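PDB 5KEI: 2,3-dihydroxybenzoate-AMP ligase from Mycobacterium smegmatis, which belongs to the ANL superfamily and combines a large AMP-binding-family region with a smaller C-terminal domain of the same enzyme class. Local coordinates for residues 333-338 / 372-377; 305-310 / 338-343; 19-24 / 95-100. All coordinates share one frame; numbering follows the deposited sequence.

Interaction 1: residues 333-338 / 372-377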
loop_
_atom_site.group_PDB
_atom_site.type_symbol
_atom_site.label_atom_id
_atom_site.label_comp_id
_atom_site.label_asym_id
_atom_site.label_seq_id
_atom_site.Cartn_x
_atom_site.Cartn_y
_atom_site.Cartn_z
ATOM N N LEU A 333 -3.268 -1.765 -17.697
ATOM C CA LEU A 333 -3.683 -2.736 -18.692
ATOM C C LEU A 333 -3.837 -2.037 -20.039
ATOM O O LEU A 333 -4.680 -1.149 -20.192
ATOM C CB LEU A 333 -4.988 -3.407 -18.290
ATOM C CG LEU A 333 -5.439 -4.563 -19.173
ATOM C CD1 LEU A 333 -4.377 -5.636 -19.184
ATOM C CD2 LEU A 333 -6.767 -5.122 -18.679
ATOM N N ALA A 334 -3.005 -2.424 -21.000
ATOM C CA ALA A 334 -3.117 -1.913 -22.359
ATOM C C ALA A 334 -4.447 -2.383 -22.960
ATOM O O ALA A 334 -4.893 -3.492 -22.692
ATOM C CB ALA A 334 -1.922 -2.376 -23.209
ATOM N N ALA A 335 -5.084 -1.534 -23.753
ATOM C CA ALA A 335 -6.415 -1.836 -24.285
ATOM C C ALA A 335 -6.482 -3.114 -25.155
ATOM O O ALA A 335 -7.432 -3.890 -25.015
ATOM C CB ALA A 335 -6.946 -0.624 -25.064
ATOM N N PRO A 336 -5.487 -3.351 -26.038
ATOM C CA PRO A 336 -5.461 -4.672 -26.694
ATOM C C PRO A 336 -5.431 -5.841 -25.698
ATOM O O PRO A 336 -6.095 -6.850 -25.922
ATOM C CB PRO A 336 -4.161 -4.637 -27.524
ATOM C CG PRO A 336 -3.956 -3.192 -27.825
ATOM C CD PRO A 336 -4.486 -2.433 -26.619
ATOM N N ASP A 337 -4.681 -5.712 -24.612
ATOM C CA ASP A 337 -4.637 -6.776 -23.606
ATOM C C ASP A 337 -5.958 -6.867 -22.845
ATOM O O ASP A 337 -6.401 -7.961 -22.496
ATOM C CB ASP A 337 -3.477 -6.557 -22.642
ATOM C CG ASP A 337 -2.135 -6.687 -23.315
ATOM O OD1 ASP A 337 -1.987 -7.593 -24.163
ATOM O OD2 ASP A 337 -1.227 -5.880 -23.011
ATOM N N ALA A 338 -6.599 -5.725 -22.610
ATOM C CA ALA A 338 -7.958 -5.723 -22.065
ATOM C C ALA A 338 -8.875 -6.491 -22.982
ATOM O O ALA A 338 -9.709 -7.277 -22.516
ATOM C CB ALA A 338 -8.471 -4.318 -21.871
ATOM N N LEU A 372 -14.478 -0.341 -20.003
ATOM C CA LEU A 372 -13.710 -1.418 -19.391
ATOM C C LEU A 372 -12.324 -1.569 -20.029
ATOM O O LEU A 372 -11.361 -1.949 -19.364
ATOM C CB LEU A 372 -14.452 -2.751 -19.505
ATOM C CG LEU A 372 -15.856 -2.860 -18.920
ATOM C CD1 LEU A 372 -16.412 -4.273 -19.089
ATOM C CD2 LEU A 372 -15.869 -2.445 -17.456
ATOM N N GLU A 373 -12.227 -1.268 -21.317
ATOM C CA GLU A 373 -11.022 -1.588 -22.068
ATOM C C GLU A 373 -10.110 -0.375 -22.265
ATOM O O GLU A 373 -8.921 -0.543 -22.496
ATOM C CB GLU A 373 -11.389 -2.216 -23.427
ATOM C CG GLU A 373 -11.974 -3.630 -23.295
ATOM C CD GLU A 373 -12.260 -4.345 -24.625
ATOM O OE1 GLU A 373 -11.990 -3.775 -25.706
ATOM O OE2 GLU A 373 -12.762 -5.496 -24.581
ATOM N N ASN A 374 -10.634 0.840 -22.139
ATOM C CA ASN A 374 -9.796 2.004 -22.416
ATOM C C ASN A 374 -9.634 2.988 -21.268
ATOM O O ASN A 374 -9.046 4.058 -21.463
ATOM C CB ASN A 374 -10.337 2.767 -23.625
ATOM C CG ASN A 374 -10.346 1.927 -24.873
ATOM O OD1 ASN A 374 -9.365 1.884 -25.606
ATOM N ND2 ASN A 374 -11.459 1.253 -25.124
ATOM N N THR A 375 -10.176 2.660 -20.094
ATOM C CA THR A 375 -10.050 3.553 -18.935
ATOM C C THR A 375 -9.490 2.815 -17.723
ATOM O O THR A 375 -9.524 1.590 -17.663
ATOM C CB THR A 375 -11.418 4.219 -18.536
ATOM O OG1 THR A 375 -12.267 3.272 -17.868
ATOM C CG2 THR A 375 -12.134 4.773 -19.760
ATOM N N GLN A 376 -8.980 3.564 -16.752
ATOM C CA GLN A 376 -8.620 2.969 -15.472
ATOM C C GLN A 376 -9.609 3.418 -14.376
ATOM O O GLN A 376 -9.210 3.645 -13.232
ATOM C CB GLN A 376 -7.176 3.325 -15.083
ATOM C CG GLN A 376 -6.092 2.627 -15.901
ATOM C CD GLN A 376 -6.118 2.981 -17.380
ATOM O OE1 GLN A 376 -5.804 4.118 -17.774
ATOM N NE2 GLN A 376 -6.486 1.997 -18.218
ATOM N N GLY A 377 -10.890 3.546 -14.735
ATOM C CA GLY A 377 -11.950 3.784 -13.761
ATOM C C GLY A 377 -12.171 5.215 -13.293
ATOM O O GLY A 377 -11.723 6.164 -13.937
HETATM O O HOH W 1 -6.674 0.312 -21.038
#
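The side chain of E373 lies along A338 where two helices of the AMP-binding region meet: the C-terminal turn of helix 369-374 and the first turn of helix 335-344. Its CB is 3.9 Å from A338 CB, and its CG passes the same methyl at 3.8 Å, so the aliphatic half of the glutamate packs on alanine. With CG beside the backbone N (chi1 -70°) and the chain extended beyond it, the carboxylate is carried on along helix 335-344. There OE2 forms a salt bridge with R342, one helical turn past A338, and the chain also brushes A339. The first turn of that helix starts at A334, the N-cap residue, whose O accepts a bond from A338 N. A335 turns its methyl toward the other segment and presses it on backbone and amide oxygens: CB is 3.2 Å from E373 O and 3.5 Å from N374 OD1, and A335 CA also makes a bent CA-H...O contact with E373 O. N374 uses its ND2 for E370 O, back in its own helix.

One water bridges the two backbones, donating to L333 O at 2.6 Å and to E373 O at 2.8 Å, so two carbonyls of different segments share it. Q376 bends at chi2 (63°) to bring its amide near this site; the amide is held mainly by other partners, OE1 by the backbone N of V452 and NE2 by Q351 OE1. From NE2 a further, weak bond of 3.3 Å runs to the water.

Interaction 2: residues 305-310 / 338-343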
loop_
_atom_site.group_PDB
_atom_site.type_symbol
_atom_site.label_atom_id
_atom_site.label_comp_id
_atom_site.label_asym_id
_atom_site.label_seq_id
_atom_site.Cartn_x
_atom_site.Cartn_y
_atom_site.Cartn_z
ATOM N N LEU A 305 -0.139 -11.000 -15.462
ATOM C CA LEU A 305 -0.699 -12.289 -15.091
ATOM C C LEU A 305 -2.063 -12.523 -15.722
ATOM O O LEU A 305 -2.412 -13.658 -16.057
ATOM C CB LEU A 305 -0.797 -12.410 -13.573
ATOM C CG LEU A 305 -1.105 -13.822 -13.084
ATOM C CD1 LEU A 305 -0.198 -14.844 -13.749
ATOM C CD2 LEU A 305 -0.996 -13.911 -11.573
ATOM N N ALA A 306 -2.838 -11.453 -15.879
ATOM C CA ALA A 306 -4.125 -11.557 -16.551
ATOM C C ALA A 306 -3.923 -12.001 -18.005
ATOM O O ALA A 306 -4.666 -12.843 -18.520
ATOM C CB ALA A 306 -4.873 -10.234 -16.486
ATOM N N LYS A 307 -2.905 -11.439 -18.656
ATOM C CA LYS A 307 -2.608 -11.757 -20.047
ATOM C C LYS A 307 -2.139 -13.206 -20.186
ATOM O O LYS A 307 -2.547 -13.914 -21.102
ATOM C CB LYS A 307 -1.557 -10.784 -20.615
ATOM C CG LYS A 307 -1.119 -11.128 -22.027
ATOM C CD LYS A 307 -0.515 -9.946 -22.788
ATOM C CE LYS A 307 0.741 -9.376 -22.146
ATOM N NZ LYS A 307 1.316 -8.226 -22.947
ATOM N N LEU A 308 -1.290 -13.640 -19.261
ATOM C CA LEU A 308 -0.829 -15.022 -19.230
ATOM C C LEU A 308 -1.998 -16.010 -19.086
ATOM O O LEU A 308 -2.048 -16.989 -19.818
ATOM C CB LEU A 308 0.198 -15.210 -18.101
ATOM C CG LEU A 308 0.834 -16.596 -17.960
ATOM C CD1 LEU A 308 1.704 -16.914 -19.153
ATOM C CD2 LEU A 308 1.619 -16.744 -16.646
ATOM N N TRP A 309 -2.946 -15.751 -18.176
ATOM C CA TRP A 309 -4.121 -16.625 -18.015
ATOM C C TRP A 309 -4.957 -16.716 -19.269
ATOM O O TRP A 309 -5.492 -17.770 -19.585
ATOM C CB TRP A 309 -5.062 -16.143 -16.910
ATOM C CG TRP A 309 -4.626 -16.360 -15.509
ATOM C CD1 TRP A 309 -3.363 -16.593 -15.062
ATOM C CD2 TRP A 309 -5.470 -16.347 -14.353
ATOM N NE1 TRP A 309 -3.366 -16.730 -13.699
ATOM C CE2 TRP A 309 -4.648 -16.581 -13.238
ATOM C CE3 TRP A 309 -6.844 -16.159 -14.156
ATOM C CZ2 TRP A 309 -5.150 -16.628 -11.934
ATOM C CZ3 TRP A 309 -7.342 -16.217 -12.876
ATOM C CH2 TRP A 309 -6.496 -16.452 -11.774
ATOM N N ALA A 310 -5.129 -15.577 -19.931
ATOM C CA ALA A 310 -5.951 -15.479 -21.132
ATOM C C ALA A 310 -5.395 -16.360 -22.257
ATOM O O ALA A 310 -6.121 -17.131 -22.878
ATOM C CB ALA A 310 -6.045 -14.022 -21.585
ATOM N N ALA A 338 -6.599 -5.725 -22.610
ATOM C CA ALA A 338 -7.958 -5.723 -22.065
ATOM C C ALA A 338 -8.875 -6.491 -22.982
ATOM O O ALA A 338 -9.709 -7.277 -22.516
ATOM C CB ALA A 338 -8.471 -4.318 -21.871
ATOM N N ALA A 339 -8.699 -6.275 -24.288
ATOM C CA ALA A 339 -9.509 -6.961 -25.293
ATOM C C ALA A 339 -9.338 -8.455 -25.163
ATOM O O ALA A 339 -10.329 -9.200 -25.110
ATOM C CB ALA A 339 -9.131 -6.502 -26.718
ATOM N N LEU A 340 -8.078 -8.886 -25.119
ATOM C CA LEU A 340 -7.747 -10.309 -24.992
ATOM C C LEU A 340 -8.390 -10.911 -23.758
ATOM O O LEU A 340 -9.018 -11.968 -23.809
ATOM C CB LEU A 340 -6.238 -10.520 -24.922
ATOM C CG LEU A 340 -5.777 -11.974 -24.785
ATOM C CD1 LEU A 340 -6.126 -12.736 -26.043
ATOM C CD2 LEU A 340 -4.286 -12.020 -24.544
ATOM N N VAL A 341 -8.235 -10.207 -22.648
ATOM C CA VAL A 341 -8.751 -10.676 -21.381
ATOM C C VAL A 341 -10.260 -10.888 -21.412
ATOM O O VAL A 341 -10.748 -11.912 -20.941
ATOM C CB VAL A 341 -8.391 -9.701 -20.258
ATOM C CG1 VAL A 341 -9.263 -9.949 -19.023
ATOM C CG2 VAL A 341 -6.916 -9.817 -19.940
ATOM N N ARG A 342 -11.026 -9.956 -21.960
ATOM C CA ARG A 342 -12.462 -10.201 -21.905
ATOM C C ARG A 342 -13.012 -10.802 -23.196
ATOM O O ARG A 342 -14.195 -10.712 -23.485
ATOM C CB ARG A 342 -13.228 -8.931 -21.504
ATOM C CG ARG A 342 -13.006 -7.711 -22.310
ATOM C CD ARG A 342 -13.686 -6.531 -21.614
ATOM N NE ARG A 342 -15.114 -6.763 -21.382
ATOM C CZ ARG A 342 -16.053 -6.732 -22.332
ATOM N NH1 ARG A 342 -15.735 -6.496 -23.609
ATOM N NH2 ARG A 342 -17.319 -6.955 -22.007
ATOM N N GLY A 343 -12.143 -11.444 -23.959
ATOM C CA GLY A 343 -12.594 -12.287 -25.047
ATOM C C GLY A 343 -12.230 -13.725 -24.729
ATOM O O GLY A 343 -12.848 -14.664 -25.219
#
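Helix-on-helix packing joins 303-310 to 335-344, and A310, A306 and K307 of the first meet L340 and V341 of the second. The axes of the two short segments approach to 9.0 Å and are inclined at 47°, a spacing consistent with alanines A306 and A310 on one side. A310 turns its methyl toward the partner helix, where its CB is 3.8 Å from L340 CG and 4.0 Å from L340 CD2; it therefore sits against the fork of the leucine. L340 has CG opposite its backbone N (chi1 180°), which sends the isobutyl group out to the neighbouring helix, and CD2 goes on past A310 to K307 CG at 4.1 Å. The lysine and leucine side chains cross at about a right angle there. Only the root of K307 takes part, since its chain kinks at chi3 and its amino end leads away from L340.

Each helix is the connection of a beta-alpha-beta unit in the large mixed sheet: helix 303-310 links parallel strands 298-301 and 325-328, and helix 335-344 leads from strand 325-328 to strand 349-354. The two helices are thus the crossovers of consecutive units. W309, which takes no part in the contact with 338-343, packs on strand 298-301 and on helix 284-294. From helix 335-344, V341 supplies one branch. Its CG2, set beside the backbone N, reaches A306 CB at 4.0 Å and the carbonyl oxygen of A306 at 4.0 Å, while A310 CB comes within 4.3 Å of V341 CA.

Interaction 3: residues 19-24 / 95-100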
loop_
_atom_site.group_PDB
_atom_site.type_symbol
_atom_site.label_atom_id
_atom_site.label_comp_id
_atom_site.label_asym_id
_atom_site.label_seq_id
_atom_site.Cartn_x
_atom_site.Cartn_y
_atom_site.Cartn_z
ATOM N N SER A 19 2.554 4.713 23.822
ATOM C CA SER A 19 2.268 4.751 22.389
ATOM C C SER A 19 2.750 6.006 21.656
ATOM O O SER A 19 2.127 7.078 21.664
ATOM C CB SER A 19 0.775 4.556 22.145
ATOM O OG SER A 19 0.468 3.175 22.226
ATOM N N SER A 20 3.892 5.815 21.014
ATOM C CA SER A 20 4.377 6.655 19.947
ATOM C C SER A 20 3.583 6.376 18.685
ATOM O O SER A 20 3.950 6.850 17.607
ATOM C CB SER A 20 5.852 6.366 19.700
ATOM O OG SER A 20 6.038 4.958 19.689
ATOM N N LEU A 21 2.527 5.568 18.811
ATOM C CA LEU A 21 1.617 5.343 17.699
ATOM C C LEU A 21 1.091 6.693 17.243
ATOM O O LEU A 21 1.081 6.980 16.056
ATOM C CB LEU A 21 0.462 4.416 18.082
ATOM C CG LEU A 21 -0.662 4.338 17.036
ATOM C CD1 LEU A 21 -0.110 3.925 15.689
ATOM C CD2 LEU A 21 -1.800 3.392 17.442
ATOM N N LEU A 22 0.688 7.528 18.198
ATOM C CA LEU A 22 0.146 8.851 17.884
ATOM C C LEU A 22 1.243 9.809 17.429
ATOM O O LEU A 22 0.989 10.754 16.671
ATOM C CB LEU A 22 -0.603 9.425 19.090
ATOM C CG LEU A 22 -1.911 8.675 19.366
ATOM C CD1 LEU A 22 -2.778 9.387 20.404
ATOM C CD2 LEU A 22 -2.692 8.453 18.058
ATOM N N ALA A 23 2.466 9.541 17.870
ATOM C CA ALA A 23 3.603 10.399 17.540
ATOM C C ALA A 23 3.957 10.372 16.054
ATOM O O ALA A 23 4.422 11.378 15.507
ATOM C CB ALA A 23 4.822 10.006 18.371
ATOM N N GLY A 24 3.747 9.228 15.410
ATOM C CA GLY A 24 4.085 9.066 14.008
ATOM C C GLY A 24 2.926 9.334 13.071
ATOM O O GLY A 24 3.088 9.345 11.845
ATOM N N GLY A 95 -1.494 -0.833 20.605
ATOM C CA GLY A 95 -0.683 0.188 19.969
ATOM C C GLY A 95 0.665 -0.313 19.480
ATOM O O GLY A 95 1.292 0.317 18.637
ATOM N N ASP A 96 1.121 -1.435 20.021
ATOM C CA ASP A 96 2.405 -2.016 19.623
ATOM C C ASP A 96 2.367 -2.441 18.168
ATOM O O ASP A 96 1.412 -3.060 17.717
ATOM C CB ASP A 96 2.757 -3.226 20.493
ATOM C CG ASP A 96 3.364 -2.828 21.841
ATOM O OD1 ASP A 96 3.471 -1.608 22.106
ATOM O OD2 ASP A 96 3.738 -3.740 22.626
ATOM N N ARG A 97 3.416 -2.136 17.426
ATOM C CA ARG A 97 3.405 -2.506 16.022
ATOM C C ARG A 97 4.175 -3.798 15.840
ATOM O O ARG A 97 5.163 -4.066 16.528
ATOM C CB ARG A 97 3.922 -1.326 15.208
ATOM C CG ARG A 97 3.079 -0.122 15.650
ATOM C CD ARG A 97 3.454 1.193 15.121
ATOM N NE ARG A 97 4.488 1.891 15.878
ATOM C CZ ARG A 97 4.381 2.326 17.131
ATOM N NH1 ARG A 97 5.397 2.985 17.665
ATOM N NH2 ARG A 97 3.300 2.088 17.857
ATOM N N VAL A 98 3.643 -4.641 14.969
ATOM C CA VAL A 98 4.152 -5.981 14.762
ATOM C C VAL A 98 4.364 -6.198 13.270
ATOM O O VAL A 98 3.437 -6.058 12.479
ATOM C CB VAL A 98 3.172 -7.048 15.342
ATOM C CG1 VAL A 98 3.634 -8.475 15.005
ATOM C CG2 VAL A 98 3.011 -6.855 16.870
ATOM N N LEU A 99 5.587 -6.533 12.882
ATOM C CA LEU A 99 5.877 -6.792 11.477
ATOM C C LEU A 99 5.282 -8.129 11.085
ATOM O O LEU A 99 5.490 -9.126 11.762
ATOM C CB LEU A 99 7.384 -6.785 11.210
ATOM C CG LEU A 99 8.144 -5.487 11.457
ATOM C CD1 LEU A 99 9.615 -5.649 11.082
ATOM C CD2 LEU A 99 7.535 -4.351 10.684
ATOM N N VAL A 100 4.542 -8.152 9.985
ATOM C CA VAL A 100 3.928 -9.390 9.507
ATOM C C VAL A 100 4.332 -9.731 8.060
ATOM O O VAL A 100 4.222 -8.894 7.156
ATOM C CB VAL A 100 2.394 -9.304 9.595
ATOM C CG1 VAL A 100 1.757 -10.610 9.151
ATOM C CG2 VAL A 100 1.979 -8.938 10.999
#
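S20 OG accepts a hydrogen bond from R97 NH1 at 2.9 Å, with an angle of 137° at the hydrogen. The bond is of ordinary length but bent, and the hydroxyl, which comes in at the edge of the guanidinium, sits 16° out of its plane. The second terminal nitrogen of R97, NH2, turns back on its own segment and makes a weak bond of 2.8 Å to G95 O, while NE has a weak bond to S141 O. A bend at chi3 (-86°) folds the arginine so that its head group lies beside both the loop and its own backbone.

L21 CA lies over one face of the guanidinium, 3.7 Å from R97 NH2, and L21 CB is equally near that nitrogen. L21 also touches V121, and R97 touches F416. S20 O closes the turn that follows, accepting from G24 N and more weakly from A23 N. S19 OG lies 3.9 Å from G95 CA, though S19 is poorly ordered.

The contact joins the N-terminal loop to the start of strand 97-101, which lies between parallel neighbours 121-124 and 145-149. Strand 97-101, helix 107-117 and parallel strand 121-124 form a beta-alpha-beta crossover unit of the seven-stranded sheet.

Interactions 1 and 2 form one continuous cluster: their centres are 10 Å apart, they share A338, and helix 335-344 packs on helix 369-374 through one side and on helix 303-310 through another. Two charged pairs tie them together: the E373-R342 salt bridge, with OE2 and NH1 3.3 Å apart, and a long, weak ion pair of D337 OD2 with K307 NZ at 3.5 Å. Interaction 3 belongs to a different sheet and lies on the opposite side of the chain's centre. Its centre is about 39 Å from that of interaction 1 and about 41 Å from that of interaction 2, with nearest atoms about 27 and 20 Å apart.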